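Local coordinates for ribosomal-protein-serine acetyltransferase, putative (Vibrio cholerae O1 biovar eltor, PDB 2FCK) that is a putative acetyltransferase of the GNAT family that probably transfers an acetyl group from acetyl-CoA to the N-terminal serine or alanine of a protein such as a ribosomal protein, at residues F8-Q13 and I123-E128; V87-F92 and E128-T133; Y114-L119 and L151-N156. One frame throughout, in Å; residues are numbered along the deposited sequence.

Contact 1. Residues F8-Q13 and I123-E128; sequences FQIVTQ and ILFCFE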
ATOM      1  N   PHE A   8      -6.749  15.870  17.729  1.00 41.76           N
ATOM      2  CA  PHE A   8      -7.582  14.666  17.673  1.00 43.92           C
ATOM      3  C   PHE A   8      -7.005  13.554  18.518  1.00 43.83           C
ATOM      4  O   PHE A   8      -5.818  13.263  18.414  1.00 43.36           O
ATOM      5  CB  PHE A   8      -7.666  14.109  16.239  1.00 43.38           C
ATOM      6  CG  PHE A   8      -8.446  12.803  16.143  1.00 46.80           C
ATOM      7  CD1 PHE A   8      -7.789  11.587  15.871  1.00 46.87           C
ATOM      8  CD2 PHE A   8      -9.838  12.779  16.343  1.00 47.87           C
ATOM      9  CE1 PHE A   8      -8.515  10.354  15.802  1.00 49.65           C
ATOM     10  CE2 PHE A   8     -10.559  11.557  16.250  1.00 49.06           C
ATOM     11  CZ  PHE A   8      -9.893  10.358  15.978  1.00 46.68           C
ATOM     12  N   GLN A   9      -7.852  12.964  19.374  1.00 44.00           N
ATOM     13  CA  GLN A   9      -7.428  11.866  20.257  1.00 43.83           C
ATOM     14  C   GLN A   9      -8.390  10.686  20.116  1.00 44.10           C
ATOM     15  O   GLN A   9      -9.590  10.866  19.852  1.00 44.09           O
ATOM     16  CB  GLN A   9      -7.397  12.288  21.721  1.00 45.13           C
ATOM     17  CG  GLN A   9      -6.849  13.715  21.921  1.00 45.81           C
ATOM     18  CD  GLN A   9      -6.558  14.027  23.332  1.00 48.41           C
ATOM     19  OE1 GLN A   9      -7.233  13.527  24.241  1.00 49.17           O
ATOM     20  NE2 GLN A   9      -5.531  14.859  23.557  1.00 45.68           N
ATOM     21  N   ILE A  10      -7.859   9.483  20.311  1.00 42.79           N
ATOM     22  CA  ILE A  10      -8.718   8.336  20.529  1.00 41.79           C
ATOM     23  C   ILE A  10      -8.518   7.963  21.989  1.00 42.76           C
ATOM     24  O   ILE A  10      -7.392   7.729  22.419  1.00 43.66           O
ATOM     25  CB  ILE A  10      -8.349   7.148  19.569  1.00 41.64           C
ATOM     26  CG1 ILE A  10      -8.540   7.483  18.085  1.00 42.69           C
ATOM     27  CG2 ILE A  10      -9.188   5.904  19.947  1.00 43.13           C
ATOM     28  CD1 ILE A  10      -7.769   6.464  17.189  1.00 41.75           C
ATOM     29  N   VAL A  11      -9.602   7.936  22.775  1.00 42.22           N
ATOM     30  CA  VAL A  11      -9.518   7.711  24.214  1.00 42.51           C
ATOM     31  C   VAL A  11     -10.290   6.450  24.584  1.00 42.30           C
ATOM     32  O   VAL A  11     -11.421   6.275  24.169  1.00 44.01           O
ATOM     33  CB  VAL A  11     -10.089   8.907  25.028  1.00 42.26           C
ATOM     34  CG1 VAL A  11      -9.887   8.658  26.535  1.00 40.77           C
ATOM     35  CG2 VAL A  11      -9.453  10.186  24.567  1.00 44.63           C
ATOM     36  N   THR A  12      -9.655   5.587  25.342  1.00 41.51           N
ATOM     37  CA  THR A  12     -10.271   4.326  25.737  1.00 41.62           C
ATOM     38  C   THR A  12     -10.453   4.369  27.254  1.00 42.16           C
ATOM     39  O   THR A  12     -10.267   5.399  27.857  1.00 42.32           O
ATOM     40  CB  THR A  12      -9.365   3.131  25.350  1.00 41.53           C
ATOM     41  OG1 THR A  12      -8.137   3.213  26.075  1.00 42.38           O
ATOM     42  CG2 THR A  12      -9.103   3.058  23.853  1.00 41.53           C
ATOM     43  N   GLN A  13     -10.797   3.250  27.891  1.00 42.04           N
ATOM     44  CA  GLN A  13     -10.974   3.280  29.352  1.00 41.36           C
ATOM     45  C   GLN A  13      -9.698   3.733  30.084  1.00 41.55           C
ATOM     46  O   GLN A  13      -9.736   4.585  31.014  1.00 41.97           O
ATOM     47  CB  GLN A  13     -11.404   1.889  29.856  1.00 41.71           C
ATOM     48  CG  GLN A  13     -11.553   1.896  31.368  1.00 43.02           C
ATOM     49  CD  GLN A  13     -11.620   0.513  31.984  1.00 42.23           C
ATOM     50  OE1 GLN A  13     -11.496  -0.501  31.309  1.00 46.05           O
ATOM     51  NE2 GLN A  13     -11.751   0.480  33.308  1.00 45.47           N
ATOM     52  N   ILE A 123      -7.770  -0.003  15.271  1.00 39.36           N
ATOM     53  CA  ILE A 123      -8.457  -0.828  14.286  1.00 38.91           C
ATOM     54  C   ILE A 123      -9.941  -0.418  14.151  1.00 38.78           C
ATOM     55  O   ILE A 123     -10.494  -0.269  13.051  1.00 38.42           O
ATOM     56  CB  ILE A 123      -8.345  -2.301  14.739  1.00 38.12           C
ATOM     57  CG1 ILE A 123      -6.867  -2.803  14.528  1.00 37.07           C
ATOM     58  CG2 ILE A 123      -9.357  -3.226  13.945  1.00 41.53           C
ATOM     59  CD1 ILE A 123      -6.642  -4.145  15.303  1.00 40.24           C
ATOM     60  N   LEU A 124     -10.600  -0.226  15.280  1.00 39.93           N
ATOM     61  CA  LEU A 124     -11.995   0.217  15.255  1.00 39.57           C
ATOM     62  C   LEU A 124     -12.155   1.587  14.605  1.00 40.65           C
ATOM     63  O   LEU A 124     -13.094   1.800  13.844  1.00 41.41           O
ATOM     64  CB  LEU A 124     -12.604   0.224  16.657  1.00 40.48           C
ATOM     65  CG  LEU A 124     -12.739  -1.184  17.238  1.00 39.61           C
ATOM     66  CD1 LEU A 124     -13.208  -1.082  18.734  1.00 43.27           C
ATOM     67  CD2 LEU A 124     -13.642  -2.101  16.371  1.00 45.53           C
ATOM     68  N   PHE A 125     -11.230   2.492  14.885  1.00 39.99           N
ATOM     69  CA  PHE A 125     -11.244   3.801  14.219  1.00 41.13           C
ATOM     70  C   PHE A 125     -11.161   3.626  12.706  1.00 40.91           C
ATOM     71  O   PHE A 125     -11.938   4.230  11.941  1.00 40.92           O
ATOM     72  CB  PHE A 125     -10.105   4.647  14.783  1.00 42.31           C
ATOM     73  CG  PHE A 125      -9.808   5.884  13.990  1.00 45.35           C
ATOM     74  CD1 PHE A 125     -10.646   6.983  14.061  1.00 48.80           C
ATOM     75  CD2 PHE A 125      -8.675   5.927  13.196  1.00 47.36           C
ATOM     76  CE1 PHE A 125     -10.355   8.153  13.320  1.00 52.59           C
ATOM     77  CE2 PHE A 125      -8.383   7.060  12.440  1.00 51.47           C
ATOM     78  CZ  PHE A 125      -9.227   8.163  12.510  1.00 49.92           C
ATOM     79  N   CYS A 126     -10.238   2.762  12.264  1.00 40.83           N
ATOM     80  CA  CYS A 126     -10.078   2.517  10.812  1.00 41.04           C
ATOM     81  C   CYS A 126     -11.336   1.935  10.161  1.00 42.47           C
ATOM     82  O   CYS A 126     -11.729   2.373   9.069  1.00 43.08           O
ATOM     83  CB  CYS A 126      -8.907   1.595  10.563  1.00 41.51           C
ATOM     84  SG  CYS A 126      -7.311   2.342  10.857  1.00 42.08           S
ATOM     85  N   PHE A 127     -11.995   0.981  10.847  1.00 42.17           N
ATOM     86  CA  PHE A 127     -13.156   0.268  10.239  1.00 43.53           C
ATOM     87  C   PHE A 127     -14.465   1.086  10.389  1.00 44.12           C
ATOM     88  O   PHE A 127     -15.252   1.217   9.441  1.00 43.02           O
ATOM     89  CB  PHE A 127     -13.351  -1.144  10.849  1.00 43.27           C
ATOM     90  CG  PHE A 127     -12.316  -2.165  10.436  1.00 43.55           C
ATOM     91  CD1 PHE A 127     -11.674  -2.103   9.181  1.00 45.89           C
ATOM     92  CD2 PHE A 127     -12.075  -3.277  11.244  1.00 46.27           C
ATOM     93  CE1 PHE A 127     -10.779  -3.082   8.817  1.00 44.19           C
ATOM     94  CE2 PHE A 127     -11.176  -4.261  10.857  1.00 43.08           C
ATOM     95  CZ  PHE A 127     -10.536  -4.167   9.644  1.00 45.00           C
ATOM     96  N   GLU A 128     -14.696   1.592  11.597  0.60 43.96           N
ATOM     97  CA  GLU A 128     -15.940   2.319  11.897  0.60 45.65           C
ATOM     98  C   GLU A 128     -15.943   3.705  11.304  0.60 45.45           C
ATOM     99  O   GLU A 128     -16.888   4.079  10.624  0.60 46.76           O
ATOM    100  CB  GLU A 128     -16.177   2.396  13.416  0.60 45.66           C
ATOM    101  CG  GLU A 128     -16.277   1.046  14.068  0.60 49.79           C
ATOM    102  CD  GLU A 128     -17.426   0.214  13.531  0.60 53.56           C
ATOM    103  OE1 GLU A 128     -18.518   0.770  13.276  0.60 57.04           O
ATOM    104  OE2 GLU A 128     -17.229  -1.003  13.358  0.60 56.69           O
TER

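Contact 2. Residues V87-F92 and E128-T133; sequences VAINEF and ERLELT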
ATOM      1  N   VAL A  87       0.934   3.373  18.451  1.00 40.36           N
ATOM      2  CA  VAL A  87       0.222   2.646  17.404  1.00 39.64           C
ATOM      3  C   VAL A  87       0.094   3.621  16.246  1.00 40.42           C
ATOM      4  O   VAL A  87      -0.090   4.834  16.466  1.00 39.41           O
ATOM      5  CB  VAL A  87      -1.175   2.116  17.877  1.00 39.20           C
ATOM      6  CG1 VAL A  87      -1.009   1.004  18.977  1.00 39.28           C
ATOM      7  CG2 VAL A  87      -2.121   3.288  18.323  1.00 39.97           C
ATOM      8  N   ALA A  88       0.235   3.108  15.033  1.00 38.65           N
ATOM      9  CA  ALA A  88       0.227   4.022  13.887  1.00 39.18           C
ATOM     10  C   ALA A  88      -0.510   3.497  12.700  1.00 39.74           C
ATOM     11  O   ALA A  88      -0.425   2.296  12.409  1.00 39.87           O
ATOM     12  CB  ALA A  88       1.657   4.348  13.485  1.00 39.79           C
ATOM     13  N   ILE A  89      -1.128   4.416  11.951  1.00 40.24           N
ATOM     14  CA  ILE A  89      -1.445   4.120  10.544  1.00 40.32           C
ATOM     15  C   ILE A  89      -0.221   4.599   9.762  1.00 41.27           C
ATOM     16  O   ILE A  89       0.077   5.813   9.715  1.00 41.76           O
ATOM     17  CB  ILE A  89      -2.698   4.870  10.026  1.00 40.08           C
ATOM     18  CG1 ILE A  89      -3.933   4.537  10.869  1.00 39.96           C
ATOM     19  CG2 ILE A  89      -2.989   4.463   8.559  1.00 41.82           C
ATOM     20  CD1 ILE A  89      -5.089   5.513  10.726  1.00 41.33           C
ATOM     21  N   ASN A  90       0.510   3.645   9.199  1.00 40.87           N
ATOM     22  CA  ASN A  90       1.734   3.991   8.520  1.00 44.62           C
ATOM     23  C   ASN A  90       1.496   4.516   7.129  1.00 44.94           C
ATOM     24  O   ASN A  90       2.222   5.410   6.708  1.00 47.17           O
ATOM     25  CB  ASN A  90       2.647   2.773   8.397  1.00 43.89           C
ATOM     26  CG  ASN A  90       3.225   2.345   9.677  1.00 50.12           C
ATOM     27  OD1 ASN A  90       3.558   3.165  10.529  1.00 57.46           O
ATOM     28  ND2 ASN A  90       3.398   1.023   9.826  1.00 51.33           N
ATOM     29  N   GLU A  91       0.560   3.907   6.389  0.50 45.42           N
ATOM     30  CA  GLU A  91       0.269   4.259   4.982  0.50 45.58           C
ATOM     31  C   GLU A  91      -1.164   3.916   4.621  0.50 44.19           C
ATOM     32  O   GLU A  91      -1.633   2.805   4.914  0.50 44.31           O
ATOM     33  CB  GLU A  91       1.203   3.474   4.036  0.50 44.87           C
ATOM     34  CG  GLU A  91       0.836   3.521   2.526  0.50 44.62           C
ATOM     35  CD  GLU A  91       1.592   4.616   1.755  0.50 41.47           C
ATOM     36  OE1 GLU A  91       1.013   5.272   0.840  0.50 42.80           O
ATOM     37  OE2 GLU A  91       2.807   4.754   2.052  0.50 42.04           O
ATOM     38  N   PHE A  92      -1.829   4.843   3.931  1.00 43.40           N
ATOM     39  CA  PHE A  92      -3.141   4.570   3.369  1.00 42.02           C
ATOM     40  C   PHE A  92      -2.959   4.028   1.942  1.00 41.48           C
ATOM     41  O   PHE A  92      -2.124   4.522   1.205  1.00 43.63           O
ATOM     42  CB  PHE A  92      -3.988   5.840   3.321  1.00 40.67           C
ATOM     43  CG  PHE A  92      -4.415   6.305   4.702  1.00 40.70           C
ATOM     44  CD1 PHE A  92      -3.734   7.334   5.345  1.00 43.12           C
ATOM     45  CD2 PHE A  92      -5.490   5.695   5.323  1.00 41.69           C
ATOM     46  CE1 PHE A  92      -4.153   7.765   6.652  1.00 41.52           C
ATOM     47  CE2 PHE A  92      -5.915   6.139   6.625  1.00 43.31           C
ATOM     48  CZ  PHE A  92      -5.239   7.174   7.242  1.00 41.32           C
ATOM     49  N   GLU A 128     -14.696   1.592  11.597  0.60 43.96           N
ATOM     50  CA  GLU A 128     -15.940   2.319  11.897  0.60 45.65           C
ATOM     51  C   GLU A 128     -15.943   3.705  11.304  0.60 45.45           C
ATOM     52  O   GLU A 128     -16.888   4.079  10.624  0.60 46.76           O
ATOM     53  CB  GLU A 128     -16.177   2.396  13.416  0.60 45.66           C
ATOM     54  CG  GLU A 128     -16.277   1.046  14.068  0.60 49.79           C
ATOM     55  CD  GLU A 128     -17.426   0.214  13.531  0.60 53.56           C
ATOM     56  OE1 GLU A 128     -18.518   0.770  13.276  0.60 57.04           O
ATOM     57  OE2 GLU A 128     -17.229  -1.003  13.358  0.60 56.69           O
ATOM     58  N   ARG A 129     -14.894   4.471  11.584  1.00 45.70           N
ATOM     59  CA  ARG A 129     -14.832   5.879  11.249  1.00 46.63           C
ATOM     60  C   ARG A 129     -14.316   6.085   9.829  1.00 47.08           C
ATOM     61  O   ARG A 129     -14.948   6.802   9.025  1.00 47.02           O
ATOM     62  CB  ARG A 129     -13.941   6.607  12.235  1.00 48.21           C
ATOM     63  CG  ARG A 129     -13.733   8.060  11.927  1.00 52.92           C
ATOM     64  CD  ARG A 129     -13.706   8.956  13.167  1.00 62.50           C
ATOM     65  NE  ARG A 129     -13.375  10.335  12.781  1.00 66.87           N
ATOM     66  CZ  ARG A 129     -13.401  11.378  13.604  1.00 68.97           C
ATOM     67  NH1 ARG A 129     -13.757  11.220  14.880  1.00 70.29           N
ATOM     68  NH2 ARG A 129     -13.073  12.581  13.146  1.00 70.35           N
ATOM     69  N   LEU A 130     -13.177   5.461   9.506  1.00 44.92           N
ATOM     70  CA  LEU A 130     -12.570   5.666   8.151  1.00 45.08           C
ATOM     71  C   LEU A 130     -13.204   4.780   7.088  1.00 43.91           C
ATOM     72  O   LEU A 130     -12.976   4.986   5.883  1.00 45.90           O
ATOM     73  CB  LEU A 130     -11.022   5.514   8.165  1.00 44.17           C
ATOM     74  CG  LEU A 130     -10.246   6.438   9.135  1.00 43.84           C
ATOM     75  CD1 LEU A 130      -8.707   6.274   9.066  1.00 44.92           C
ATOM     76  CD2 LEU A 130     -10.643   7.906   8.985  1.00 45.37           C
ATOM     77  N   GLU A 131     -13.970   3.777   7.526  1.00 43.61           N
ATOM     78  CA  GLU A 131     -14.690   2.832   6.654  1.00 44.53           C
ATOM     79  C   GLU A 131     -13.761   2.029   5.711  1.00 43.93           C
ATOM     80  O   GLU A 131     -14.153   1.673   4.594  1.00 43.29           O
ATOM     81  CB  GLU A 131     -15.797   3.539   5.844  1.00 44.88           C
ATOM     82  CG  GLU A 131     -16.971   4.042   6.716  1.00 46.70           C
ATOM     83  CD  GLU A 131     -17.985   4.875   5.908  1.00 48.33           C
ATOM     84  OE1 GLU A 131     -18.306   4.481   4.767  1.00 56.27           O
ATOM     85  OE2 GLU A 131     -18.429   5.926   6.399  1.00 56.27           O
ATOM     86  N   LEU A 132     -12.547   1.737   6.195  1.00 43.51           N
ATOM     87  CA  LEU A 132     -11.584   0.925   5.473  1.00 43.39           C
ATOM     88  C   LEU A 132     -12.108  -0.509   5.530  1.00 43.68           C
ATOM     89  O   LEU A 132     -12.848  -0.872   6.463  1.00 42.89           O
ATOM     90  CB  LEU A 132     -10.179   1.070   6.077  1.00 41.67           C
ATOM     91  CG  LEU A 132      -9.569   2.461   5.969  1.00 43.87           C
ATOM     92  CD1 LEU A 132      -8.284   2.547   6.810  1.00 45.68           C
ATOM     93  CD2 LEU A 132      -9.329   2.910   4.524  1.00 45.73           C
ATOM     94  N   THR A 133     -11.784  -1.316   4.530  1.00 42.79           N
ATOM     95  CA  THR A 133     -12.287  -2.685   4.483  1.00 44.16           C
ATOM     96  C   THR A 133     -11.190  -3.750   4.622  1.00 43.67           C
ATOM     97  O   THR A 133     -11.473  -4.923   4.565  1.00 44.66           O
ATOM     98  CB  THR A 133     -13.201  -2.957   3.220  1.00 44.12           C
ATOM     99  OG1 THR A 133     -12.611  -2.376   2.047  1.00 44.17           O
ATOM    100  CG2 THR A 133     -14.601  -2.349   3.443  1.00 45.66           C
TER

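Contact 3. Residues Y114-L119 and L151-N156; sequences YGKEAL and LRCGAN. With NO3 (nitrate ion), chain D.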
ATOM      1  N   TYR A 114      -2.455  -3.270  27.629  1.00 44.95           N
ATOM      2  CA  TYR A 114      -2.435  -1.955  26.944  1.00 43.67           C
ATOM      3  C   TYR A 114      -2.245  -2.084  25.438  1.00 42.62           C
ATOM      4  O   TYR A 114      -2.795  -1.285  24.660  1.00 43.34           O
ATOM      5  CB  TYR A 114      -1.342  -1.040  27.484  1.00 44.13           C
ATOM      6  CG  TYR A 114      -1.621  -0.477  28.890  1.00 43.90           C
ATOM      7  CD1 TYR A 114      -0.662   0.285  29.542  1.00 45.59           C
ATOM      8  CD2 TYR A 114      -2.832  -0.699  29.524  1.00 44.07           C
ATOM      9  CE1 TYR A 114      -0.897   0.839  30.796  1.00 46.21           C
ATOM     10  CE2 TYR A 114      -3.090  -0.148  30.799  1.00 47.35           C
ATOM     11  CZ  TYR A 114      -2.108   0.606  31.420  1.00 47.69           C
ATOM     12  OH  TYR A 114      -2.358   1.134  32.671  1.00 46.82           O
ATOM     13  N   GLY A 115      -1.440  -3.059  25.019  1.00 42.91           N
ATOM     14  CA  GLY A 115      -1.230  -3.225  23.571  1.00 42.35           C
ATOM     15  C   GLY A 115      -2.511  -3.598  22.836  1.00 41.63           C
ATOM     16  O   GLY A 115      -2.849  -3.033  21.778  1.00 41.36           O
ATOM     17  N   LYS A 116      -3.269  -4.506  23.434  1.00 41.26           N
ATOM     18  CA  LYS A 116      -4.538  -4.935  22.841  1.00 41.93           C
ATOM     19  C   LYS A 116      -5.550  -3.759  22.894  1.00 39.76           C
ATOM     20  O   LYS A 116      -6.249  -3.499  21.903  1.00 40.71           O
ATOM     21  CB  LYS A 116      -5.107  -6.161  23.577  1.00 42.27           C
ATOM     22  CG  LYS A 116      -6.343  -6.712  22.871  1.00 45.70           C
ATOM     23  CD  LYS A 116      -6.857  -7.937  23.596  1.00 52.45           C
ATOM     24  CE  LYS A 116      -8.130  -8.446  22.985  1.00 55.32           C
ATOM     25  NZ  LYS A 116      -8.576  -9.593  23.842  1.00 59.87           N
ATOM     26  N   GLU A 117      -5.574  -3.017  23.984  1.00 40.10           N
ATOM     27  CA  GLU A 117      -6.517  -1.917  24.109  1.00 39.58           C
ATOM     28  C   GLU A 117      -6.183  -0.804  23.081  1.00 39.88           C
ATOM     29  O   GLU A 117      -7.067  -0.308  22.393  1.00 40.52           O
ATOM     30  CB  GLU A 117      -6.489  -1.358  25.552  1.00 39.42           C
ATOM     31  CG  GLU A 117      -7.506  -0.250  25.821  1.00 39.62           C
ATOM     32  CD  GLU A 117      -7.536   0.112  27.296  1.00 39.50           C
ATOM     33  OE1 GLU A 117      -7.237  -0.759  28.139  1.00 46.09           O
ATOM     34  OE2 GLU A 117      -7.840   1.266  27.634  1.00 42.42           O
ATOM     35  N   ALA A 118      -4.913  -0.414  22.975  1.00 40.23           N
ATOM     36  CA  ALA A 118      -4.515   0.637  22.043  1.00 40.28           C
ATOM     37  C   ALA A 118      -4.700   0.208  20.563  1.00 39.86           C
ATOM     38  O   ALA A 118      -5.230   0.957  19.727  1.00 40.33           O
ATOM     39  CB  ALA A 118      -3.052   1.015  22.304  1.00 41.47           C
ATOM     40  N   LEU A 119      -4.234  -0.999  20.235  1.00 39.60           N
ATOM     41  CA  LEU A 119      -4.293  -1.412  18.837  1.00 39.45           C
ATOM     42  C   LEU A 119      -5.739  -1.663  18.407  1.00 39.67           C
ATOM     43  O   LEU A 119      -6.148  -1.306  17.293  1.00 38.77           O
ATOM     44  CB  LEU A 119      -3.369  -2.632  18.574  1.00 40.24           C
ATOM     45  CG  LEU A 119      -3.266  -3.125  17.145  1.00 41.70           C
ATOM     46  CD1 LEU A 119      -2.713  -2.018  16.286  1.00 42.64           C
ATOM     47  CD2 LEU A 119      -2.315  -4.356  17.098  1.00 42.07           C
ATOM     48  N   LEU A 151      -2.110 -11.278  16.588  1.00 42.96           N
ATOM     49  CA  LEU A 151      -3.069 -12.360  16.720  1.00 42.13           C
ATOM     50  C   LEU A 151      -4.084 -12.109  17.837  1.00 42.72           C
ATOM     51  O   LEU A 151      -5.269 -12.410  17.673  1.00 43.80           O
ATOM     52  CB  LEU A 151      -2.333 -13.673  16.958  1.00 42.40           C
ATOM     53  CG  LEU A 151      -1.458 -14.073  15.781  1.00 44.18           C
ATOM     54  CD1 LEU A 151      -0.605 -15.318  16.149  1.00 46.91           C
ATOM     55  CD2 LEU A 151      -2.304 -14.372  14.510  1.00 48.07           C
ATOM     56  N   ARG A 152      -3.618 -11.530  18.943  1.00 41.97           N
ATOM     57  CA  ARG A 152      -4.481 -11.231  20.087  1.00 45.04           C
ATOM     58  C   ARG A 152      -5.591 -10.245  19.681  1.00 45.10           C
ATOM     59  O   ARG A 152      -6.703 -10.297  20.251  1.00 45.91           O
ATOM     60  CB  ARG A 152      -3.614 -10.691  21.224  1.00 45.20           C
ATOM     61  CG  ARG A 152      -4.156 -10.815  22.619  1.00 51.42           C
ATOM     62  CD  ARG A 152      -3.021 -11.249  23.617  1.00 56.45           C
ATOM     63  NE  ARG A 152      -1.909 -10.300  23.611  1.00 58.46           N
ATOM     64  CZ  ARG A 152      -0.622 -10.599  23.417  1.00 58.03           C
ATOM     65  NH1 ARG A 152       0.258  -9.625  23.433  1.00 54.69           N
ATOM     66  NH2 ARG A 152      -0.199 -11.860  23.268  1.00 60.22           N
ATOM     67  N   CYS A 153      -5.282  -9.344  18.743  1.00 44.17           N
ATOM     68  CA  CYS A 153      -6.275  -8.369  18.229  1.00 45.33           C
ATOM     69  C   CYS A 153      -7.137  -8.899  17.073  1.00 45.83           C
ATOM     70  O   CYS A 153      -7.946  -8.158  16.526  1.00 46.15           O
ATOM     71  CB  CYS A 153      -5.617  -7.043  17.833  1.00 45.55           C
ATOM     72  SG  CYS A 153      -4.803  -6.256  19.210  1.00 46.72           S
ATOM     73  N   GLY A 154      -6.994 -10.193  16.762  1.00 44.57           N
ATOM     74  CA  GLY A 154      -7.866 -10.880  15.797  1.00 45.54           C
ATOM     75  C   GLY A 154      -7.326 -10.891  14.383  1.00 45.29           C
ATOM     76  O   GLY A 154      -8.064 -11.168  13.416  1.00 46.50           O
ATOM     77  N   ALA A 155      -6.037 -10.610  14.240  1.00 44.27           N
ATOM     78  CA  ALA A 155      -5.458 -10.591  12.888  1.00 43.76           C
ATOM     79  C   ALA A 155      -5.247 -12.000  12.414  1.00 43.40           C
ATOM     80  O   ALA A 155      -5.169 -12.940  13.222  1.00 44.01           O
ATOM     81  CB  ALA A 155      -4.150  -9.768  12.816  1.00 43.72           C
ATOM     82  N   ASN A 156      -5.215 -12.149  11.093  1.00 43.41           N
ATOM     83  CA  ASN A 156      -4.954 -13.451  10.508  1.00 44.46           C
ATOM     84  C   ASN A 156      -3.614 -13.437   9.805  1.00 43.76           C
ATOM     85  O   ASN A 156      -3.346 -12.560   8.992  1.00 43.78           O
ATOM     86  CB  ASN A 156      -6.059 -13.801   9.516  1.00 47.25           C
ATOM     87  CG  ASN A 156      -7.398 -14.031  10.219  1.00 51.57           C
ATOM     88  OD1 ASN A 156      -7.489 -14.751  11.221  1.00 57.80           O
ATOM     89  ND2 ASN A 156      -8.439 -13.388   9.707  1.00 58.73           N
TER
HETATM   90  N   NO3 D 303      -1.253  -6.782  24.995  1.00 31.27           N
HETATM   91  O1  NO3 D 303       0.035  -6.434  24.656  1.00 31.23           O
HETATM   92  O2  NO3 D 303      -1.807  -8.014  24.766  1.00 33.96           O
HETATM   93  O3  NO3 D 303      -2.073  -5.862  25.559  1.00 31.55           O

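Contact 1. Residues F8-Q13 and I123-E128
I10 and F125 mark the closest approach of the two backbones, their CA atoms 8.2 Å apart, and the gap is bridged by side chains. F8-T12 is mostly extended, with a short strand at 10-11, whereas I123-E128 lies near the C-terminal end of helix 114-129. Its regular bonds run F127 N to I123 O and E128 N to L124 O, with a wider pi-type turn at 125-128. F8 and I10 both direct their CB atoms at the helix. F125 answers from the helix and receives both residues. The aromatic rings come from opposite directions and meet at a slant, centroids 5.4 Å apart and planes inclined by 40°, a geometry that is neither a parallel stack nor a T-shaped pair. Their nearest atoms are F8 CZ and F125 CE1 at 3.5 Å, and F8 CE1 also lies 4.0 Å from F125 CZ. With CG anti to the backbone N (chi1 167°), the F125 ring extends toward F8, while I10 meets the root of the same side chain. There the tip of the isoleucine arrives roughly at right angles, I10 CD1 lying 3.8 Å from F125 CB and equally close to F125 CG. The contact is wholly apolar: one buried phenylalanine held by two partly exposed side chains. Within the GNAT fold it fastens the N-terminal edge of the sheet to the C-terminal end of helix 114-129, which packs on the sheet. I10 is backbone-bonded to L17 of strand 15-18 and also touches A121 one turn earlier in the helix; F8 touches R129, and F125 is covered further by M4 and L130.

Contact 2. Residues V87-F92 and E128-T133
In the GNAT fold, helix 114-129 packs against the central sheet, and here I89 and F92 of strand 83-93 receive L130 and L132 from the loop following that helix. E131, the first residue to leave helical angles and with positive phi, separates the two leucines, and the chain then runs on to strand 134-139. A classic beta bulge places N90 and E91 together opposite S100; this shifts the pleat of the strand and lets F92, three residues beyond I89, serve the same apolar patch. The F92 ring turns back over its own strand, chi1 -70° setting it beside the backbone N, and I89 CG2 lies 3.7 Å above one of its faces, offset toward the rim. Both leucines come to the ring's edge, near its plane: L130 CD1 is 3.7 Å from F92 CE2, and L132 CD1 is 4.3 Å from the same carbon. C126 of the helix and A99 of strand 98-105 touch both I89 and L132, and E91 borders the second subunit, packing on its H94. I89 and L130 reach toward each other tip to tip, CD1 to CD1 at 4.1 Å.

Contact 3. Residues Y114-L119 and L151-N156
K116 crosses R152 obliquely and passes C153, where the start of helix 114-129 faces the end of helix 144-152, just after the pyrophosphate-binding loop of the GNAT fold. Its CB stands 3.6 Å from O3 of a nitrate ion, CG packs on C153 SG, CD meets the CG of R152, and CE lies 3.6 Å from the R152 carbonyl O. All its torsions are close to 180°, and this straight chain carries NZ past that carbonyl, 6.7 Å from R152 NE. The nitrate is gripped from both segments. K116 N donates to O3 at 2.8 Å and 163°, from the first turn of the helix, whose dipole probably helps to hold the anion, while G115 has no side chain to obstruct it. R152, bent at chi2 and chi3, brings its NE within 2.6 Å of O2, at the guanidinium edge and near its plane; NH1 adds weak bonds to O2 and O1. In GNAT enzymes this helix start receives the pyrophosphate of acetyl-CoA, so the nitrate, probably from the crystallisation liquor, plausibly marks that place. Beyond R152 a Schellman motif ends helix 144-152, with G154 as its C-prime residue at positive phi, its N bonded to L151 O. Within this turn, C153 packs against helix 114-129: its SG lies 3.9 Å from K116 CA and 3.8 Å from L119 CD2.

How the contacts relate
All three contacts use helix 114-129: contact 3 its first turns, contact 1 its last, contact 2 the turn that follows. Contacts 1 and 2 are purely apolar and join the helix to the sheet, at its N-terminal edge and at strand 83-93 respectively. They overlap at E128, and the probable bond from L130 N to F125 O (3.0 Å) links the leucine of one to the phenylalanine of the other. Contact 3 joins helix to helix and is more open and polar, its nitrate bound by the K116 backbone N and the R152 guanidinium. T12 OG1 and E117 OE2, probably hydrogen-bonded, tie 8-13 to 114-119, while V87 of contact 2 packs on A118 of contact 3. Each contact is only partly buried.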